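Local coordinates for type C neurotoxin (Clostridium botulinum, PDB 3PME), which probably binds nerve-cell membranes through gangliosides and phosphatidylethanolamine, as the receptor-binding domain of a C/D mosaic botulinum neurotoxin, at residues Y237-Y242 with R247-K252; V259-S262 with Y268-N271; I293-L298 with Y304-D309; Q357-S360 with T366-L369; Y373-F378 with A383-A388. All coordinates share one frame; numbering follows the deposited sequence.

In the fold
All five contacts lie in the C-terminal receptor-binding half, which belongs to the beta-trefoil clan, and each joins pieces of chain close in sequence. Contacts 3 and 4 are beta hairpins of one antiparallel sheet, each with three direct backbone bonds and a water where the strands splay. Contact 5 shares that sheet, and strand 366-373 with contact 4, taking in the last bridged pair, Tyr373 with Ala383, before the chain leaves. Contact 1 is held by apolar packing and a bridging water, contact 2 by side-chain packing on a tyrosine ring, and both reach one sulfate. Met239, Phe295 and Ile358 join contacts 1, 3 and 4 in the apolar interior, whereas Lys270 of contact 2 is exposed.

Contact 1 of 5, residues Y237-Y242 with R247-K252; sequences YYMINY and RYIAPK. With SO4 (sulfate ion), chain C.
Met239 and Ile249 meet obliquely, the CD1 tip of Ile249 lying against the stem of the methionine at 3.9 Å from Met239 CB. With CG anti to the backbone N (chi1 180°) and an extended chain, Met239 carries its sulfur and methyl onward into the interior, beside Phe295 and Ile358. The same Ile249 CD1 also comes within 3.8 Å of Met239 O. On the next residue it is the CG2 branch of Ile240 that approaches, 3.8 Å from Arg247 O. Strands 238-241 and 247-252 stand too far apart to pair directly; one water spans them, donating to Met239 O at 2.9 Å and to Arg247 O at 2.8 Å. Tyr248 turns away from this interface, and its OH donates to sulfate O1 (2.7 Å), an oxygen at the edge of the ring and near its plane. Apolar packing and a shared water thus join the two strands, while the sulfate, probably from the crystallisation liquor, marks a spot suited to an anion.

Contact 2 of 5, residues V259-S262 with Y268-N271; sequences VQYS and YTKN. With SO4 (sulfate ion), chain C.
Tyr261 swings its ring against Thr269 because its CG stands anti to the backbone N (chi1 -172°), and Thr269 answers with CG2 anti to its carbonyl carbon, beside its backbone N. The two side chains then run past each other in opposite directions. Thr269 CA sits over the face of the Tyr261 ring, 3.8 Å from the centroid and only 7° off the normal, a CH-pi contact. Nearer the root of the ring, Thr269 CG2 comes to 3.7 Å from Tyr261 CG. Lys270 crosses the tyrosine at about a right angle, with its CG 3.4 Å from Tyr261 CE1. A bend at chi3 then takes the lysine chain off toward the sulfate, where NZ donates to O3 at 3.0 Å. Asn271 ND2 reaches another oxygen of that ion, O2, at 2.7 Å in a nearly straight bond (165°), and also binds Ile249 O. Tyr299 OH is also hydrogen-bonded to the ion. Beyond the ring, Tyr261 OH is bonded to Lys266 and to His416 of the C-terminal histidine tag, the latter a product of the construct. The chemistry is divided: an aromatic face packs against the threonine, while the lysine ammonium and the asparagine amide offer N-H donors to an anion, a pairing the positive charge of Lys270 would probably favour.

Contact 3 of 5, residues I293-L298 with Y304-D309; sequences IMFHML and YMIIRD
Phe295 and Ile306 are joined through both backbone and side chain. Three backbone hydrogen bonds hold the hairpin: Ile306 N to Phe295 O at 2.9 Å, and a reciprocal pair between Met297 and Tyr304, whose Tyr304 N to Met297 O bond is 2.8 Å long. Between these bonded positions His296 and Met305 form a non-hydrogen-bonded pair. Here weaker CA-H...O contacts fill in, with His296 CA 3.2 Å from Tyr304 O. Farther along the strands diverge, and a water replaces the direct bond, accepting from Phe295 N at 2.8 Å and lying 2.7 Å from Ile306 O, to which it probably donates. Apolar contacts fall on both faces. Ile306, with CG1 anti to its carbonyl carbon (chi1 -62°), sets CD1 against Phe295 CB at 3.6 Å. On the His296 face, Met305 CB lies 3.7 Å from His296 CD2, while its bent end brings CE to 4.0 Å from Met294 SD. The ND1 of that histidine is bonded to Glu303. Strand 292-299 also pairs with strands 273-277 and 343-347, and strand 302-308 continues the sheet to strand 326-332; on the face of Phe295 and Met297, the Phe295 ring packs against Ile358.

Contact 4 of 5, residues Q357-S360 with T366-L369; sequences QIFS and TMLL
Ile358 and Leu368 meet at a slant, and a nearly straight backbone bond joins them: Leu368 N donates to Ile358 O at 2.8 Å with an N-H...O angle of 172°. Ser360 and Thr366 form the hydrogen-bonded pair toward the turn. Its two bonds differ, for Thr366 N lies in the carbonyl plane of Ser360, whereas Ser360 N sits 42° out of the plane of the Thr366 carbonyl. Two waters extend the polar network. One takes the place of a direct bond, accepting from Ile358 N and probably donating to Leu368 O, which also receives Trp403 NE1; the other is shared by the hydroxyls of Ser360 and Thr366, 2.8 Å from each of Ser360 OG and Thr366 OG1. Among the apolar groups, Ile358 CG2 touches Leu368 CD1 at 3.5 Å. On the other face Phe359 and Met367 lie side by side and point the same way. Met367 CG, anti to the backbone N (chi1 -178°), reaches 3.6 Å from Phe359 CE1. The sulfur follows in an oblique Met-aromatic contact, Met367 SD standing 4.6 Å from the centroid of the Phe359 ring. The two buried hydroxyls thus share a water, and Ser360 OG is bonded to Phe362 N as well, while Ile358 and Leu368 present a hydrocarbon surface to Phe343 of the adjoining strand.

Contact 5 of 5, residues Y373-F378 with A383-A388; sequences YKPWRF and AYTPVA
Tyr373 reaches along strand 383-389 from Thr385 to Val387. Its CB lies 4.2 Å from Thr385 OG1; with CG anti to the carbonyl carbon (chi1 -79°), the ring then heads for the valine. There CD2 is near both methyls, and CE2 makes the close contact, 3.5 Å from Val387 CG2, with CZ a little farther from the same methyl. The backbone beneath is fixed by two bonds with Ala383: Tyr373 N donates to Ala383 O at 3.0 Å, and Ala383 N returns a bond to Tyr373 O at 2.8 Å. After this last bridged pair the chain turns away at Pro375, whose CG packs 3.4 Å from Thr385 OG1 and also lies over one face of the Trp376 ring, toward its rim. The far rim of Trp376 comes up to the alanine, its CH2 3.8 Å from Ala383 CB, while its NE1 is bonded to Lys252 O. Thr385 OG1 donates to Ala383 O from well above the carbonyl plane, 75° out of it. That oxygen thus takes two donors, from Tyr373 and Thr385, and the threonine hydroxyl can lie against proline carbons with its own proton already engaged.

Contact 1 of 5, residues Y237-Y242 with R247-K252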
# COMPACT_ATOMS: atom_id res chain seq x y z
N TYR A 237 -10.40 0.40 11.34
CA TYR A 237 -9.29 -0.48 10.96
C TYR A 237 -9.21 -1.68 11.87
O TYR A 237 -9.38 -1.54 13.09
CB TYR A 237 -7.94 0.24 11.07
CG TYR A 237 -7.81 1.37 10.09
CD1 TYR A 237 -7.63 1.12 8.73
CD2 TYR A 237 -7.85 2.68 10.52
CE1 TYR A 237 -7.50 2.18 7.82
CE2 TYR A 237 -7.73 3.73 9.63
CZ TYR A 237 -7.55 3.47 8.28
OH TYR A 237 -7.44 4.53 7.42
N TYR A 238 -8.94 -2.84 11.31
CA TYR A 238 -8.52 -3.97 12.12
C TYR A 238 -7.04 -3.78 12.35
O TYR A 238 -6.21 -3.94 11.43
CB TYR A 238 -8.83 -5.30 11.43
CG TYR A 238 -10.31 -5.45 11.13
CD1 TYR A 238 -11.20 -5.89 12.11
CD2 TYR A 238 -10.82 -5.11 9.88
CE1 TYR A 238 -12.55 -6.02 11.84
CE2 TYR A 238 -12.17 -5.24 9.60
CZ TYR A 238 -13.03 -5.69 10.59
OH TYR A 238 -14.37 -5.81 10.30
N MET A 239 -6.70 -3.37 13.56
CA MET A 239 -5.32 -3.11 13.93
C MET A 239 -4.61 -4.42 14.22
O MET A 239 -5.08 -5.21 15.04
CB MET A 239 -5.28 -2.19 15.15
CG MET A 239 -3.88 -1.86 15.63
SD MET A 239 -4.00 -0.69 17.00
CE MET A 239 -2.27 -0.39 17.35
N ILE A 240 -3.51 -4.67 13.53
CA ILE A 240 -2.74 -5.89 13.76
C ILE A 240 -1.27 -5.60 14.01
O ILE A 240 -0.71 -4.61 13.52
CB ILE A 240 -2.85 -6.88 12.57
CG1 ILE A 240 -2.43 -6.21 11.26
CG2 ILE A 240 -4.28 -7.43 12.47
CD1 ILE A 240 -2.03 -7.20 10.16
N ASN A 241 -0.66 -6.47 14.79
CA ASN A 241 0.78 -6.52 14.85
C ASN A 241 1.31 -7.30 13.64
O ASN A 241 0.72 -8.30 13.24
CB ASN A 241 1.23 -7.20 16.13
CG ASN A 241 2.72 -7.12 16.33
OD1 ASN A 241 3.46 -8.03 15.95
ND2 ASN A 241 3.18 -6.01 16.88
N TYR A 242 2.42 -6.84 13.08
CA TYR A 242 3.05 -7.50 11.95
C TYR A 242 3.13 -9.01 12.14
O TYR A 242 2.93 -9.79 11.20
CB TYR A 242 4.45 -6.93 11.77
CG TYR A 242 5.18 -7.35 10.52
CD1 TYR A 242 5.87 -8.55 10.46
CD2 TYR A 242 5.21 -6.51 9.41
CE1 TYR A 242 6.55 -8.92 9.32
CE2 TYR A 242 5.89 -6.88 8.27
CZ TYR A 242 6.55 -8.08 8.22
OH TYR A 242 7.23 -8.44 7.08
N ARG A 247 -4.88 -12.44 14.42
CA ARG A 247 -5.42 -12.15 15.75
C ARG A 247 -6.10 -10.81 15.76
O ARG A 247 -5.72 -9.91 15.01
CB ARG A 247 -4.33 -12.20 16.81
CG ARG A 247 -3.67 -13.55 16.91
CD ARG A 247 -2.77 -13.73 18.12
NE ARG A 247 -2.44 -15.15 18.18
CZ ARG A 247 -3.00 -16.04 19.00
NH1 ARG A 247 -3.89 -15.67 19.92
NH2 ARG A 247 -2.63 -17.30 18.92
N TYR A 248 -7.11 -10.69 16.63
CA TYR A 248 -7.83 -9.43 16.82
C TYR A 248 -7.65 -8.98 18.26
O TYR A 248 -7.27 -9.77 19.12
CB TYR A 248 -9.33 -9.58 16.49
CG TYR A 248 -10.13 -10.49 17.40
CD1 TYR A 248 -10.25 -11.86 17.14
CD2 TYR A 248 -10.82 -9.97 18.49
CE1 TYR A 248 -11.02 -12.68 17.95
CE2 TYR A 248 -11.59 -10.78 19.30
CZ TYR A 248 -11.69 -12.13 19.03
OH TYR A 248 -12.44 -12.96 19.83
N ILE A 249 -7.92 -7.70 18.52
CA ILE A 249 -7.76 -7.12 19.85
C ILE A 249 -9.04 -7.32 20.65
O ILE A 249 -10.13 -6.97 20.20
CB ILE A 249 -7.44 -5.62 19.75
CG1 ILE A 249 -6.18 -5.42 18.91
CG2 ILE A 249 -7.27 -5.02 21.15
CD1 ILE A 249 -5.86 -3.98 18.60
N ALA A 250 -8.90 -7.91 21.84
CA ALA A 250 -10.05 -8.15 22.71
C ALA A 250 -9.77 -7.77 24.16
O ALA A 250 -8.68 -8.00 24.66
CB ALA A 250 -10.46 -9.61 22.64
N PRO A 251 -10.76 -7.20 24.85
CA PRO A 251 -10.60 -6.97 26.28
C PRO A 251 -10.79 -8.27 27.04
O PRO A 251 -11.74 -9.02 26.78
CB PRO A 251 -11.74 -6.00 26.61
CG PRO A 251 -12.79 -6.32 25.62
CD PRO A 251 -12.07 -6.73 24.35
N LYS A 252 -9.89 -8.56 27.97
CA LYS A 252 -10.02 -9.75 28.79
C LYS A 252 -9.51 -9.41 30.18
O LYS A 252 -8.36 -9.03 30.35
CB LYS A 252 -9.21 -10.91 28.19
CG LYS A 252 -9.20 -12.19 29.01
CD LYS A 252 -8.53 -13.31 28.22
CE LYS A 252 -8.47 -14.61 29.02
NZ LYS A 252 -7.96 -15.72 28.16
S SO4 C . -14.46 -10.62 22.21
O1 SO4 C . -13.54 -11.71 21.91
O2 SO4 C . -14.13 -9.42 21.46
O3 SO4 C . -15.82 -11.03 21.86
O4 SO4 C . -14.40 -10.31 23.64
O HOH W 1 -4.65 -7.68 16.40

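Contact 2 of 5, residues V259-S262 with Y268-N271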
# COMPACT_ATOMS: atom_id res chain seq x y z
N VAL A 259 -6.40 -12.16 20.33
CA VAL A 259 -7.12 -13.43 20.25
C VAL A 259 -7.20 -13.92 18.80
O VAL A 259 -7.45 -13.14 17.88
CB VAL A 259 -8.55 -13.24 20.78
CG1 VAL A 259 -9.37 -14.52 20.59
CG2 VAL A 259 -8.52 -12.80 22.24
N GLN A 260 -7.00 -15.22 18.58
CA GLN A 260 -7.09 -15.72 17.22
C GLN A 260 -8.54 -15.69 16.73
O GLN A 260 -9.44 -16.16 17.42
CB GLN A 260 -6.55 -17.14 17.12
CG GLN A 260 -6.32 -17.59 15.68
CD GLN A 260 -5.62 -18.93 15.60
OE1 GLN A 260 -6.07 -19.91 16.19
NE2 GLN A 260 -4.52 -18.97 14.87
N TYR A 261 -8.75 -15.11 15.55
CA TYR A 261 -10.08 -15.09 14.97
C TYR A 261 -10.49 -16.50 14.58
O TYR A 261 -9.64 -17.32 14.20
CB TYR A 261 -10.12 -14.16 13.75
CG TYR A 261 -11.49 -13.93 13.17
CD1 TYR A 261 -12.51 -13.37 13.94
CD2 TYR A 261 -11.77 -14.23 11.85
CE1 TYR A 261 -13.76 -13.14 13.40
CE2 TYR A 261 -13.00 -14.01 11.31
CZ TYR A 261 -14.00 -13.47 12.08
OH TYR A 261 -15.23 -13.26 11.51
N SER A 262 -11.78 -16.78 14.68
CA SER A 262 -12.27 -18.14 14.44
C SER A 262 -12.03 -18.63 13.01
O SER A 262 -11.83 -19.82 12.81
CB SER A 262 -13.76 -18.25 14.78
OG SER A 262 -14.52 -17.40 13.95
N TYR A 268 -10.64 -9.58 7.73
CA TYR A 268 -11.58 -8.73 8.43
C TYR A 268 -12.14 -9.54 9.58
O TYR A 268 -12.94 -10.45 9.37
CB TYR A 268 -12.70 -8.25 7.51
CG TYR A 268 -12.23 -7.55 6.25
CD1 TYR A 268 -11.10 -6.73 6.26
CD2 TYR A 268 -12.92 -7.70 5.06
CE1 TYR A 268 -10.68 -6.08 5.10
CE2 TYR A 268 -12.51 -7.06 3.90
CZ TYR A 268 -11.39 -6.26 3.93
OH TYR A 268 -11.00 -5.63 2.76
N THR A 269 -11.69 -9.20 10.79
CA THR A 269 -11.92 -10.05 11.96
C THR A 269 -12.98 -9.44 12.89
O THR A 269 -14.16 -9.42 12.55
CB THR A 269 -10.59 -10.32 12.71
OG1 THR A 269 -9.99 -9.07 13.07
CG2 THR A 269 -9.62 -11.11 11.80
N LYS A 270 -12.57 -8.94 14.06
CA LYS A 270 -13.49 -8.37 15.04
C LYS A 270 -12.90 -7.14 15.72
O LYS A 270 -11.67 -6.94 15.73
CB LYS A 270 -13.79 -9.40 16.14
CG LYS A 270 -14.46 -10.67 15.66
CD LYS A 270 -14.74 -11.60 16.83
CE LYS A 270 -15.26 -10.81 18.01
NZ LYS A 270 -16.08 -11.67 18.92
N ASN A 271 -13.77 -6.35 16.35
CA ASN A 271 -13.36 -5.19 17.14
C ASN A 271 -12.42 -4.21 16.42
O ASN A 271 -11.35 -3.89 16.93
CB ASN A 271 -12.71 -5.63 18.46
CG ASN A 271 -13.59 -6.56 19.27
OD1 ASN A 271 -14.82 -6.51 19.18
ND2 ASN A 271 -12.97 -7.41 20.08
S SO4 C . -14.46 -10.62 22.21
O1 SO4 C . -13.54 -11.71 21.91
O2 SO4 C . -14.13 -9.42 21.46
O3 SO4 C . -15.82 -11.03 21.86
O4 SO4 C . -14.40 -10.31 23.64

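Contact 3 of 5, residues I293-L298 with Y304-D309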
# COMPACT_ATOMS: atom_id res chain seq x y z
N ILE A 293 -2.20 10.94 18.42
CA ILE A 293 -3.45 10.26 18.14
C ILE A 293 -3.99 9.53 19.37
O ILE A 293 -3.26 9.32 20.34
CB ILE A 293 -3.27 9.23 17.01
CG1 ILE A 293 -2.33 8.12 17.46
CG2 ILE A 293 -2.71 9.92 15.78
CD1 ILE A 293 -2.21 6.97 16.45
N MET A 294 -5.27 9.19 19.32
CA MET A 294 -5.87 8.32 20.32
C MET A 294 -6.57 7.19 19.57
O MET A 294 -6.94 7.35 18.41
CB MET A 294 -6.88 9.10 21.16
CG MET A 294 -6.20 10.20 21.96
SD MET A 294 -7.35 11.39 22.65
CE MET A 294 -7.98 12.18 21.16
N PHE A 295 -6.74 6.04 20.22
CA PHE A 295 -7.44 4.92 19.61
C PHE A 295 -8.77 4.72 20.31
O PHE A 295 -8.80 4.64 21.54
CB PHE A 295 -6.62 3.62 19.76
CG PHE A 295 -5.28 3.67 19.09
CD1 PHE A 295 -5.17 3.40 17.73
CD2 PHE A 295 -4.14 3.97 19.81
CE1 PHE A 295 -3.93 3.44 17.11
CE2 PHE A 295 -2.89 4.02 19.19
CZ PHE A 295 -2.79 3.74 17.84
N HIS A 296 -9.86 4.66 19.55
CA HIS A 296 -11.16 4.33 20.12
C HIS A 296 -11.60 2.95 19.68
O HIS A 296 -11.20 2.46 18.63
CB HIS A 296 -12.22 5.36 19.73
CG HIS A 296 -12.11 6.65 20.49
ND1 HIS A 296 -13.16 7.54 20.61
CD2 HIS A 296 -11.08 7.18 21.19
CE1 HIS A 296 -12.77 8.57 21.33
NE2 HIS A 296 -11.52 8.39 21.70
N MET A 297 -12.40 2.29 20.51
CA MET A 297 -13.00 1.02 20.15
C MET A 297 -14.45 1.01 20.63
O MET A 297 -14.71 1.29 21.80
CB MET A 297 -12.25 -0.16 20.76
CG MET A 297 -12.83 -1.52 20.34
SD MET A 297 -12.13 -2.95 21.21
CE MET A 297 -10.52 -3.09 20.41
N LEU A 298 -15.37 0.72 19.72
CA LEU A 298 -16.77 0.49 20.09
C LEU A 298 -16.85 -0.99 20.42
O LEU A 298 -16.54 -1.86 19.59
CB LEU A 298 -17.68 0.83 18.91
CG LEU A 298 -19.19 0.70 19.15
CD1 LEU A 298 -19.67 1.54 20.35
CD2 LEU A 298 -19.92 1.12 17.88
N TYR A 304 -14.96 3.21 23.88
CA TYR A 304 -13.86 3.31 24.82
C TYR A 304 -12.66 3.92 24.14
O TYR A 304 -12.55 3.86 22.91
CB TYR A 304 -13.44 1.91 25.30
CG TYR A 304 -14.51 1.16 26.05
CD1 TYR A 304 -14.60 1.27 27.43
CD2 TYR A 304 -15.42 0.35 25.37
CE1 TYR A 304 -15.59 0.57 28.13
CE2 TYR A 304 -16.40 -0.34 26.06
CZ TYR A 304 -16.48 -0.23 27.44
OH TYR A 304 -17.45 -0.92 28.12
N MET A 305 -11.75 4.49 24.92
CA MET A 305 -10.43 4.84 24.39
C MET A 305 -9.38 3.91 24.98
O MET A 305 -9.52 3.45 26.11
CB MET A 305 -10.08 6.31 24.66
CG MET A 305 -9.88 6.65 26.11
SD MET A 305 -9.47 8.40 26.31
CE MET A 305 -7.97 8.49 25.35
N ILE A 306 -8.35 3.60 24.20
CA ILE A 306 -7.26 2.78 24.69
C ILE A 306 -6.29 3.62 25.50
O ILE A 306 -5.88 4.70 25.07
CB ILE A 306 -6.51 2.10 23.52
CG1 ILE A 306 -7.47 1.16 22.77
CG2 ILE A 306 -5.30 1.34 24.05
CD1 ILE A 306 -6.82 0.46 21.56
N ILE A 307 -5.92 3.13 26.67
CA ILE A 307 -4.92 3.81 27.48
C ILE A 307 -3.83 2.86 27.89
O ILE A 307 -4.02 1.65 27.89
CB ILE A 307 -5.54 4.43 28.75
CG1 ILE A 307 -6.15 3.35 29.65
CG2 ILE A 307 -6.58 5.48 28.37
CD1 ILE A 307 -6.46 3.82 31.09
N ARG A 308 -2.67 3.42 28.21
CA ARG A 308 -1.59 2.67 28.83
C ARG A 308 -1.91 2.46 30.31
O ARG A 308 -2.43 3.37 30.96
CB ARG A 308 -0.29 3.46 28.71
CG ARG A 308 0.97 2.63 28.72
CD ARG A 308 2.16 3.48 29.16
NE ARG A 308 2.14 3.60 30.61
CZ ARG A 308 2.98 4.32 31.33
NH1 ARG A 308 2.86 4.34 32.65
NH2 ARG A 308 3.95 5.03 30.75
N ASP A 309 -1.60 1.29 30.85
CA ASP A 309 -1.69 1.07 32.29
C ASP A 309 -0.60 1.89 32.97
O ASP A 309 0.48 2.10 32.40
CB ASP A 309 -1.52 -0.42 32.60
CG ASP A 309 -2.13 -0.83 33.92
OD1 ASP A 309 -2.54 0.06 34.69
OD2 ASP A 309 -2.19 -2.04 34.19
O HOH W 2 -6.17 6.28 22.93

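Contact 4 of 5, residues Q357-S360 with T366-L369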
# COMPACT_ATOMS: atom_id res chain seq x y z
N GLN A 357 5.25 2.47 13.53
CA GLN A 357 5.52 2.29 14.96
C GLN A 357 4.71 3.29 15.78
O GLN A 357 4.40 4.39 15.31
CB GLN A 357 7.02 2.40 15.24
CG GLN A 357 7.79 1.24 14.62
CD GLN A 357 9.30 1.43 14.62
OE1 GLN A 357 9.81 2.51 14.31
NE2 GLN A 357 10.02 0.36 14.94
N ILE A 358 4.38 2.91 17.00
CA ILE A 358 3.49 3.72 17.83
C ILE A 358 4.19 3.92 19.16
O ILE A 358 4.71 2.97 19.76
CB ILE A 358 2.15 3.01 18.05
CG1 ILE A 358 1.44 2.79 16.71
CG2 ILE A 358 1.26 3.84 18.97
CD1 ILE A 358 0.34 1.76 16.77
N PHE A 359 4.23 5.18 19.60
CA PHE A 359 4.98 5.57 20.79
C PHE A 359 4.11 6.32 21.75
O PHE A 359 3.08 6.87 21.37
CB PHE A 359 6.15 6.47 20.39
CG PHE A 359 7.09 5.84 19.41
CD1 PHE A 359 8.15 5.05 19.86
CD2 PHE A 359 6.91 6.00 18.05
CE1 PHE A 359 9.02 4.45 18.96
CE2 PHE A 359 7.77 5.39 17.14
CZ PHE A 359 8.83 4.62 17.60
N SER A 360 4.53 6.34 23.01
CA SER A 360 3.91 7.20 24.00
C SER A 360 5.00 7.92 24.77
O SER A 360 6.06 7.35 25.03
CB SER A 360 3.07 6.37 24.97
OG SER A 360 2.73 7.13 26.12
N THR A 366 7.79 5.18 25.77
CA THR A 366 7.54 3.78 25.44
C THR A 366 7.23 3.60 23.97
O THR A 366 6.92 4.56 23.25
CB THR A 366 6.36 3.20 26.24
OG1 THR A 366 5.18 3.95 25.95
CG2 THR A 366 6.64 3.23 27.75
N MET A 367 7.31 2.35 23.54
CA MET A 367 6.95 1.97 22.18
C MET A 367 6.03 0.78 22.28
O MET A 367 6.24 -0.10 23.12
CB MET A 367 8.19 1.57 21.37
CG MET A 367 7.86 1.22 19.92
SD MET A 367 9.27 0.85 18.87
CE MET A 367 9.89 -0.58 19.69
N LEU A 368 5.00 0.72 21.44
CA LEU A 368 4.12 -0.44 21.47
C LEU A 368 4.73 -1.62 20.73
O LEU A 368 5.29 -1.48 19.63
CB LEU A 368 2.76 -0.11 20.87
CG LEU A 368 1.98 1.03 21.50
CD1 LEU A 368 0.55 1.04 20.96
CD2 LEU A 368 1.98 0.88 23.00
N LEU A 369 4.64 -2.80 21.34
CA LEU A 369 4.98 -4.02 20.62
C LEU A 369 4.03 -5.15 21.02
O LEU A 369 3.20 -4.98 21.92
CB LEU A 369 6.45 -4.40 20.81
CG LEU A 369 6.98 -4.58 22.23
CD1 LEU A 369 6.55 -5.91 22.83
CD2 LEU A 369 8.50 -4.50 22.23
O HOH W 3 5.56 0.37 17.63
O HOH W 4 4.51 5.88 27.92

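Contact 5 of 5, residues Y373-F378 with A383-A388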
# COMPACT_ATOMS: atom_id res chain seq x y z
N TYR A 373 3.34 -12.56 26.72
CA TYR A 373 3.66 -12.10 28.07
C TYR A 373 2.72 -12.76 29.07
O TYR A 373 1.79 -13.48 28.69
CB TYR A 373 3.47 -10.58 28.17
CG TYR A 373 4.60 -9.77 27.59
CD1 TYR A 373 5.77 -9.57 28.31
CD2 TYR A 373 4.50 -9.17 26.33
CE1 TYR A 373 6.81 -8.82 27.80
CE2 TYR A 373 5.55 -8.41 25.82
CZ TYR A 373 6.70 -8.25 26.55
OH TYR A 373 7.75 -7.50 26.06
N LYS A 374 2.97 -12.49 30.35
CA LYS A 374 1.99 -12.76 31.40
C LYS A 374 1.46 -11.39 31.82
O LYS A 374 2.02 -10.75 32.71
CB LYS A 374 2.68 -13.44 32.58
CG LYS A 374 3.24 -14.83 32.26
CD LYS A 374 4.09 -15.34 33.42
CE LYS A 374 4.44 -16.79 33.25
NZ LYS A 374 5.20 -16.99 32.00
N PRO A 375 0.41 -10.91 31.15
CA PRO A 375 0.03 -9.49 31.26
C PRO A 375 -0.84 -9.13 32.46
O PRO A 375 -0.99 -7.93 32.72
CB PRO A 375 -0.73 -9.24 29.95
CG PRO A 375 -1.39 -10.57 29.67
CD PRO A 375 -0.38 -11.61 30.11
N TRP A 376 -1.41 -10.11 33.15
CA TRP A 376 -2.23 -9.82 34.33
C TRP A 376 -1.40 -9.95 35.58
O TRP A 376 -0.79 -10.99 35.83
CB TRP A 376 -3.43 -10.77 34.42
CG TRP A 376 -4.35 -10.72 33.24
CD1 TRP A 376 -5.35 -9.81 33.03
CD2 TRP A 376 -4.36 -11.60 32.11
NE1 TRP A 376 -5.99 -10.08 31.84
CE2 TRP A 376 -5.40 -11.17 31.26
CE3 TRP A 376 -3.60 -12.71 31.75
CZ2 TRP A 376 -5.68 -11.81 30.05
CZ3 TRP A 376 -3.89 -13.34 30.56
CH2 TRP A 376 -4.93 -12.90 29.73
N ARG A 377 -1.38 -8.90 36.40
CA ARG A 377 -0.54 -8.87 37.59
C ARG A 377 -0.88 -10.01 38.54
O ARG A 377 -0.00 -10.55 39.22
CB ARG A 377 -0.65 -7.52 38.31
CG ARG A 377 0.17 -6.41 37.68
CD ARG A 377 0.10 -5.12 38.51
NE ARG A 377 -1.20 -4.48 38.37
CZ ARG A 377 -1.53 -3.66 37.38
NH1 ARG A 377 -0.63 -3.34 36.44
NH2 ARG A 377 -2.74 -3.13 37.33
N PHE A 378 -2.14 -10.40 38.59
CA PHE A 378 -2.58 -11.42 39.53
C PHE A 378 -2.34 -12.85 39.04
O PHE A 378 -2.71 -13.80 39.72
CB PHE A 378 -4.07 -11.24 39.82
CG PHE A 378 -4.93 -11.33 38.60
CD1 PHE A 378 -5.36 -12.56 38.12
CD2 PHE A 378 -5.31 -10.18 37.91
CE1 PHE A 378 -6.15 -12.65 36.98
CE2 PHE A 378 -6.11 -10.26 36.78
CZ PHE A 378 -6.52 -11.50 36.31
N ALA A 383 -0.39 -14.81 27.45
CA ALA A 383 -1.28 -14.30 26.42
C ALA A 383 -0.47 -13.55 25.38
O ALA A 383 0.55 -12.96 25.70
CB ALA A 383 -2.34 -13.37 27.04
N TYR A 384 -0.92 -13.57 24.13
CA TYR A 384 -0.37 -12.67 23.13
C TYR A 384 -0.90 -11.29 23.49
O TYR A 384 -2.12 -11.10 23.60
CB TYR A 384 -0.83 -13.06 21.73
CG TYR A 384 -0.28 -14.37 21.22
CD1 TYR A 384 -0.84 -15.58 21.60
CD2 TYR A 384 0.77 -14.39 20.31
CE1 TYR A 384 -0.34 -16.79 21.10
CE2 TYR A 384 1.28 -15.58 19.81
CZ TYR A 384 0.71 -16.77 20.22
OH TYR A 384 1.19 -17.96 19.72
N THR A 385 -0.00 -10.33 23.71
CA THR A 385 -0.39 -9.08 24.36
C THR A 385 0.24 -7.89 23.66
O THR A 385 1.45 -7.89 23.39
CB THR A 385 0.07 -9.06 25.83
OG1 THR A 385 -0.32 -10.29 26.48
CG2 THR A 385 -0.52 -7.86 26.58
N PRO A 386 -0.57 -6.86 23.34
CA PRO A 386 0.01 -5.58 22.94
C PRO A 386 0.41 -4.83 24.21
O PRO A 386 -0.40 -4.71 25.14
CB PRO A 386 -1.16 -4.87 22.25
CG PRO A 386 -2.38 -5.37 23.01
CD PRO A 386 -2.03 -6.80 23.45
N VAL A 387 1.66 -4.36 24.26
CA VAL A 387 2.19 -3.70 25.45
C VAL A 387 2.97 -2.46 25.06
O VAL A 387 3.44 -2.34 23.93
CB VAL A 387 3.14 -4.64 26.27
CG1 VAL A 387 2.35 -5.77 26.92
CG2 VAL A 387 4.27 -5.18 25.39
N ALA A 388 3.12 -1.54 26.01
CA ALA A 388 4.01 -0.40 25.86
C ALA A 388 5.28 -0.68 26.66
O ALA A 388 5.20 -0.97 27.86
CB ALA A 388 3.32 0.87 26.36